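Local atomic coordinates of B-type Cna protein (Enterococcus faecium, PDB entry 6FWY), a protein that is of unknown function but carries a thioester domain of a cell-wall-anchored surface protein, a kind of domain that probably serves covalent attachment to host surface molecules. Residues Y24-M29 with W124-H129; H173-K178 with A275-A280. All blocks are in the same frame, centred on the assembly; numbering follows the deposited sequence.

Interaction 1 of 2, residues Y24-M29 with W124-H129; sequences YIRVNM and WSHPNH
With CG anti to the carbonyl carbon (chi1 -64°) and a bend at chi3 (-72°), the side chain of Arg-26 turns its guanidinium onto the backbone of Ser-125, while OG of Ser-125, set between its own N and carbonyl carbon, comes into the guanidinium plane. This joins the start of strand 26-29 to the loop between strand 122-123 and helix 131-150 in the thioester domain, a loop that folds into a type I beta turn from His-126 to His-129. Arg-26 holds Ser-125 side-on with two hydrogen bonds: NH2 donates to OG of Ser-125 at 2.9 Å, and NE donates to O of Ser-125 at 2.9 Å, from above the carbonyl plane. CD of Pro-127 covers one guanidinium face. The turn brings His-129 to Tyr-24. Their rings meet obliquely, the planes 38° apart, and NE2 of His-129 is hydrogen-bonded to Asp-22, which helps fix the imidazole. At the other end of the contact, CG2 of Ile-25 packs 3.5 Å from CE3 of Trp-124. Beside the Arg-26 side chain, the His-126 ring turns its edge to O of Ile-25, ND1 donating a straight but weak hydrogen bond of 3.5 Å.

Interaction 2 of 2, residues H173-K178 with A275-A280; sequences HTFTYK and AKWTRA
Phe-175 and Ala-275 meet at the centre of a face-to-face contact between two beta sheets: strand 172-181 belongs to a five-stranded antiparallel sheet, strand 258-277 to the other sheet, and no hydrogen bond joins the two segments. The strand axes run nearly antiparallel, at 158°, and approach to 8.3 Å, so contact is made through side chains, some of which reach backbone carbonyls. Packing is tight here. CB of Ala-275 stands almost on the normal of the Phe-175 ring, 3.5 Å from its centroid, a CH-pi contact over the middle of the face. The same ring sends its edge to the backbone, CZ of Phe-175 lying 3.1 Å from O of Lys-276. OH of Tyr-177 comes to the same methyl group roughly at right angles to the direction of the Phe-175 ring, 3.6 Å from CB of Ala-275, while its ring packs against Phe-220 and Phe-235. The tight side also includes His-173, whose ND1 is hydrogen-bonded to Asp-168. The indole of Trp-277, its NE1 bonded to the carbonyl of Pro-229, leads away, leaving its CB over one imidazole face in a second CH-pi contact. Beyond it, CE1 of His-173 lies 3.4 Å from O of Thr-278. The solvent side is the strand's outer face, where Lys-276 and Thr-278 point away from strand 172-181. The last two residues are exposed and barely touch 173-178, with N of Arg-279 hydrogen-bonded to OG of Ser-230.

How the interactions relate
Interactions 1 and 2 mark remote regions of an elongated chain, on opposite sides of its centre: their own centres are 69 Å apart, and their nearest atoms about 46 Å apart. They follow one another in sequence, interaction 1 being complete before interaction 2 begins. The large antiparallel sheet connects them, since it contains both strand 26-29 and strand 258-277. Hydrogen bonds cross between the segments of interaction 1, whereas none crosses interaction 2. A tetraethylene glycol molecule, probably from the crystallisation liquor, lies about 4 Å from the side chain of His-129 in interaction 1.

Interaction 1 of 2, residues Y24-M29 with W124-H129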
# COMPACT_ATOMS: atom_id res chain seq x y z
N TYR A 24 2.94 -22.03 18.38
CA TYR A 24 3.18 -23.36 17.80
C TYR A 24 4.67 -23.70 17.64
O TYR A 24 5.01 -24.78 17.17
CB TYR A 24 2.52 -23.42 16.43
CG TYR A 24 1.04 -23.32 16.52
CD1 TYR A 24 0.41 -22.09 16.53
CD2 TYR A 24 0.25 -24.47 16.61
CE1 TYR A 24 -0.96 -21.99 16.64
CE2 TYR A 24 -1.12 -24.38 16.69
CZ TYR A 24 -1.72 -23.14 16.69
OH TYR A 24 -3.07 -23.08 16.79
N ILE A 25 5.52 -22.75 18.02
CA ILE A 25 6.97 -22.82 17.93
C ILE A 25 7.55 -22.20 19.18
O ILE A 25 6.85 -21.58 19.96
CB ILE A 25 7.52 -22.11 16.65
CG1 ILE A 25 7.24 -20.60 16.64
CG2 ILE A 25 6.95 -22.75 15.38
CD1 ILE A 25 8.27 -19.72 17.31
N ARG A 26 8.86 -22.37 19.35
CA ARG A 26 9.62 -21.67 20.38
C ARG A 26 10.84 -21.09 19.69
O ARG A 26 11.08 -21.37 18.52
CB ARG A 26 10.01 -22.64 21.51
CG ARG A 26 8.80 -23.19 22.25
CD ARG A 26 9.11 -24.34 23.16
NE ARG A 26 9.40 -25.56 22.41
CZ ARG A 26 9.96 -26.66 22.95
NH1 ARG A 26 10.26 -26.71 24.22
NH2 ARG A 26 10.19 -27.72 22.18
N VAL A 27 11.60 -20.27 20.41
CA VAL A 27 12.79 -19.65 19.86
C VAL A 27 13.94 -19.72 20.86
O VAL A 27 13.78 -19.29 22.03
CB VAL A 27 12.58 -18.17 19.48
CG1 VAL A 27 13.84 -17.58 18.85
CG2 VAL A 27 11.39 -18.00 18.53
N ASN A 28 15.08 -20.24 20.39
CA ASN A 28 16.34 -20.11 21.09
C ASN A 28 16.80 -18.66 21.01
O ASN A 28 17.33 -18.19 20.01
CB ASN A 28 17.43 -21.03 20.50
CG ASN A 28 17.10 -22.51 20.68
OD1 ASN A 28 16.55 -22.91 21.70
ND2 ASN A 28 17.43 -23.31 19.69
N MET A 29 16.53 -17.94 22.09
CA MET A 29 16.93 -16.56 22.23
C MET A 29 18.27 -16.55 22.91
O MET A 29 18.60 -17.51 23.61
CB MET A 29 15.89 -15.83 23.09
CG MET A 29 14.61 -15.54 22.31
SD MET A 29 14.75 -14.53 20.82
CE MET A 29 14.52 -12.85 21.44
N TRP A 124 11.02 -25.72 15.95
CA TRP A 124 9.77 -26.11 15.28
C TRP A 124 9.03 -27.17 16.06
O TRP A 124 8.78 -28.27 15.57
CB TRP A 124 10.05 -26.55 13.85
CG TRP A 124 10.58 -25.43 13.03
CD1 TRP A 124 11.89 -25.20 12.69
CD2 TRP A 124 9.82 -24.34 12.48
NE1 TRP A 124 11.98 -24.05 11.95
CE2 TRP A 124 10.73 -23.49 11.82
CE3 TRP A 124 8.46 -24.00 12.49
CZ2 TRP A 124 10.34 -22.33 11.15
CZ3 TRP A 124 8.06 -22.84 11.84
CH2 TRP A 124 8.99 -22.01 11.18
N SER A 125 8.67 -26.82 17.30
CA SER A 125 7.93 -27.71 18.19
C SER A 125 7.51 -26.92 19.42
O SER A 125 8.16 -25.93 19.78
CB SER A 125 8.76 -28.94 18.61
OG SER A 125 9.87 -28.55 19.41
N HIS A 126 6.42 -27.35 20.03
CA HIS A 126 5.86 -26.73 21.23
C HIS A 126 5.13 -27.81 22.05
O HIS A 126 4.39 -28.62 21.48
CB HIS A 126 4.90 -25.61 20.82
CG HIS A 126 4.46 -24.74 21.96
ND1 HIS A 126 4.94 -23.47 22.14
CD2 HIS A 126 3.60 -24.97 22.98
CE1 HIS A 126 4.40 -22.95 23.23
NE2 HIS A 126 3.60 -23.85 23.76
N PRO A 127 5.32 -27.84 23.39
CA PRO A 127 4.73 -28.92 24.23
C PRO A 127 3.20 -29.06 24.25
O PRO A 127 2.69 -30.12 24.62
CB PRO A 127 5.24 -28.60 25.65
CG PRO A 127 5.71 -27.19 25.60
CD PRO A 127 6.16 -26.91 24.19
N ASN A 128 2.48 -28.02 23.83
CA ASN A 128 1.00 -27.96 23.84
C ASN A 128 0.36 -28.16 22.46
O ASN A 128 -0.85 -28.06 22.33
CB ASN A 128 0.52 -26.60 24.40
CG ASN A 128 0.84 -26.43 25.87
OD1 ASN A 128 1.23 -27.39 26.55
ND2 ASN A 128 0.70 -25.20 26.38
N HIS A 129 1.18 -28.41 21.43
CA HIS A 129 0.66 -28.62 20.08
C HIS A 129 1.35 -29.80 19.42
O HIS A 129 2.53 -30.08 19.68
CB HIS A 129 0.81 -27.35 19.23
CG HIS A 129 0.15 -26.14 19.84
ND1 HIS A 129 -1.20 -25.89 19.72
CD2 HIS A 129 0.65 -25.16 20.62
CE1 HIS A 129 -1.49 -24.78 20.39
NE2 HIS A 129 -0.39 -24.32 20.95

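Interaction 2 of 2, residues H173-K178 with A275-A280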
# COMPACT_ATOMS: atom_id res chain seq x y z
N HIS A 173 -7.83 23.10 -33.01
CA HIS A 173 -6.86 22.02 -33.00
C HIS A 173 -7.17 21.21 -31.75
O HIS A 173 -7.28 21.79 -30.67
CB HIS A 173 -5.41 22.54 -32.88
CG HIS A 173 -4.99 23.46 -33.98
ND1 HIS A 173 -4.84 23.06 -35.29
CD2 HIS A 173 -4.62 24.77 -33.94
CE1 HIS A 173 -4.42 24.08 -36.02
NE2 HIS A 173 -4.28 25.13 -35.22
N THR A 174 -7.32 19.89 -31.88
CA THR A 174 -7.67 19.01 -30.75
C THR A 174 -6.53 18.02 -30.43
O THR A 174 -5.86 17.52 -31.33
CB THR A 174 -9.00 18.23 -30.96
OG1 THR A 174 -8.80 17.13 -31.83
CG2 THR A 174 -10.09 19.14 -31.52
N PHE A 175 -6.32 17.75 -29.14
CA PHE A 175 -5.30 16.82 -28.67
C PHE A 175 -5.93 15.92 -27.61
O PHE A 175 -6.31 16.39 -26.54
CB PHE A 175 -4.11 17.59 -28.08
CG PHE A 175 -3.49 18.57 -29.02
CD1 PHE A 175 -2.49 18.17 -29.90
CD2 PHE A 175 -3.94 19.89 -29.06
CE1 PHE A 175 -1.94 19.08 -30.79
CE2 PHE A 175 -3.39 20.81 -29.94
CZ PHE A 175 -2.39 20.42 -30.81
N THR A 176 -6.06 14.64 -27.92
CA THR A 176 -6.64 13.67 -26.99
C THR A 176 -5.54 12.89 -26.27
O THR A 176 -4.53 12.54 -26.87
CB THR A 176 -7.63 12.73 -27.72
OG1 THR A 176 -8.61 13.54 -28.37
CG2 THR A 176 -8.32 11.76 -26.75
N TYR A 177 -5.75 12.65 -24.98
CA TYR A 177 -4.80 11.94 -24.11
C TYR A 177 -5.53 10.85 -23.32
O TYR A 177 -6.68 11.02 -22.96
CB TYR A 177 -4.15 12.91 -23.12
CG TYR A 177 -3.36 14.01 -23.78
CD1 TYR A 177 -4.00 15.17 -24.22
CD2 TYR A 177 -1.98 13.89 -23.99
CE1 TYR A 177 -3.30 16.19 -24.83
CE2 TYR A 177 -1.26 14.91 -24.61
CZ TYR A 177 -1.93 16.06 -25.03
OH TYR A 177 -1.25 17.09 -25.64
N LYS A 178 -4.88 9.71 -23.10
CA LYS A 178 -5.38 8.64 -22.21
C LYS A 178 -4.72 8.71 -20.83
O LYS A 178 -3.50 8.81 -20.75
CB LYS A 178 -5.12 7.26 -22.83
CG LYS A 178 -6.09 6.98 -23.96
CD LYS A 178 -5.75 5.79 -24.81
CE LYS A 178 -6.79 5.73 -25.91
NZ LYS A 178 -6.46 4.76 -26.99
N ALA A 275 1.60 19.70 -26.54
CA ALA A 275 0.72 19.78 -27.70
C ALA A 275 1.34 20.82 -28.63
O ALA A 275 1.73 21.89 -28.17
CB ALA A 275 -0.69 20.21 -27.29
N LYS A 276 1.40 20.51 -29.92
CA LYS A 276 1.97 21.42 -30.91
C LYS A 276 0.95 21.63 -32.04
O LYS A 276 0.28 20.69 -32.43
CB LYS A 276 3.28 20.85 -31.43
CG LYS A 276 3.95 21.66 -32.53
CD LYS A 276 5.41 21.22 -32.75
CE LYS A 276 5.86 21.27 -34.22
NZ LYS A 276 5.68 22.59 -34.90
N TRP A 277 0.85 22.86 -32.55
CA TRP A 277 -0.05 23.20 -33.66
C TRP A 277 0.56 24.26 -34.57
O TRP A 277 1.41 25.05 -34.15
CB TRP A 277 -1.40 23.70 -33.13
CG TRP A 277 -1.25 24.95 -32.34
CD1 TRP A 277 -1.31 26.23 -32.81
CD2 TRP A 277 -0.93 25.04 -30.95
NE1 TRP A 277 -1.07 27.12 -31.79
CE2 TRP A 277 -0.83 26.42 -30.63
CE3 TRP A 277 -0.72 24.10 -29.92
CZ2 TRP A 277 -0.55 26.88 -29.35
CZ3 TRP A 277 -0.44 24.55 -28.64
CH2 TRP A 277 -0.36 25.93 -28.36
N THR A 278 0.08 24.30 -35.81
CA THR A 278 0.49 25.33 -36.77
C THR A 278 -0.76 26.06 -37.28
O THR A 278 -1.74 25.43 -37.65
CB THR A 278 1.31 24.72 -37.94
OG1 THR A 278 0.56 23.70 -38.59
CG2 THR A 278 2.58 24.11 -37.42
N ARG A 279 -0.71 27.39 -37.25
CA ARG A 279 -1.82 28.22 -37.70
C ARG A 279 -1.92 28.12 -39.22
O ARG A 279 -0.92 28.29 -39.94
CB ARG A 279 -1.60 29.69 -37.32
CG ARG A 279 -2.74 30.61 -37.73
CD ARG A 279 -2.70 31.94 -37.00
NE ARG A 279 -3.85 32.76 -37.34
CZ ARG A 279 -4.12 33.97 -36.84
NH1 ARG A 279 -3.33 34.54 -35.94
NH2 ARG A 279 -5.21 34.63 -37.26
N ALA A 280 -3.14 27.90 -39.70
CA ALA A 280 -3.42 27.85 -41.13
C ALA A 280 -3.25 29.24 -41.74
O ALA A 280 -3.41 30.27 -41.08
CB ALA A 280 -4.83 27.32 -41.39
OXT ALA A 280 -2.95 29.37 -42.93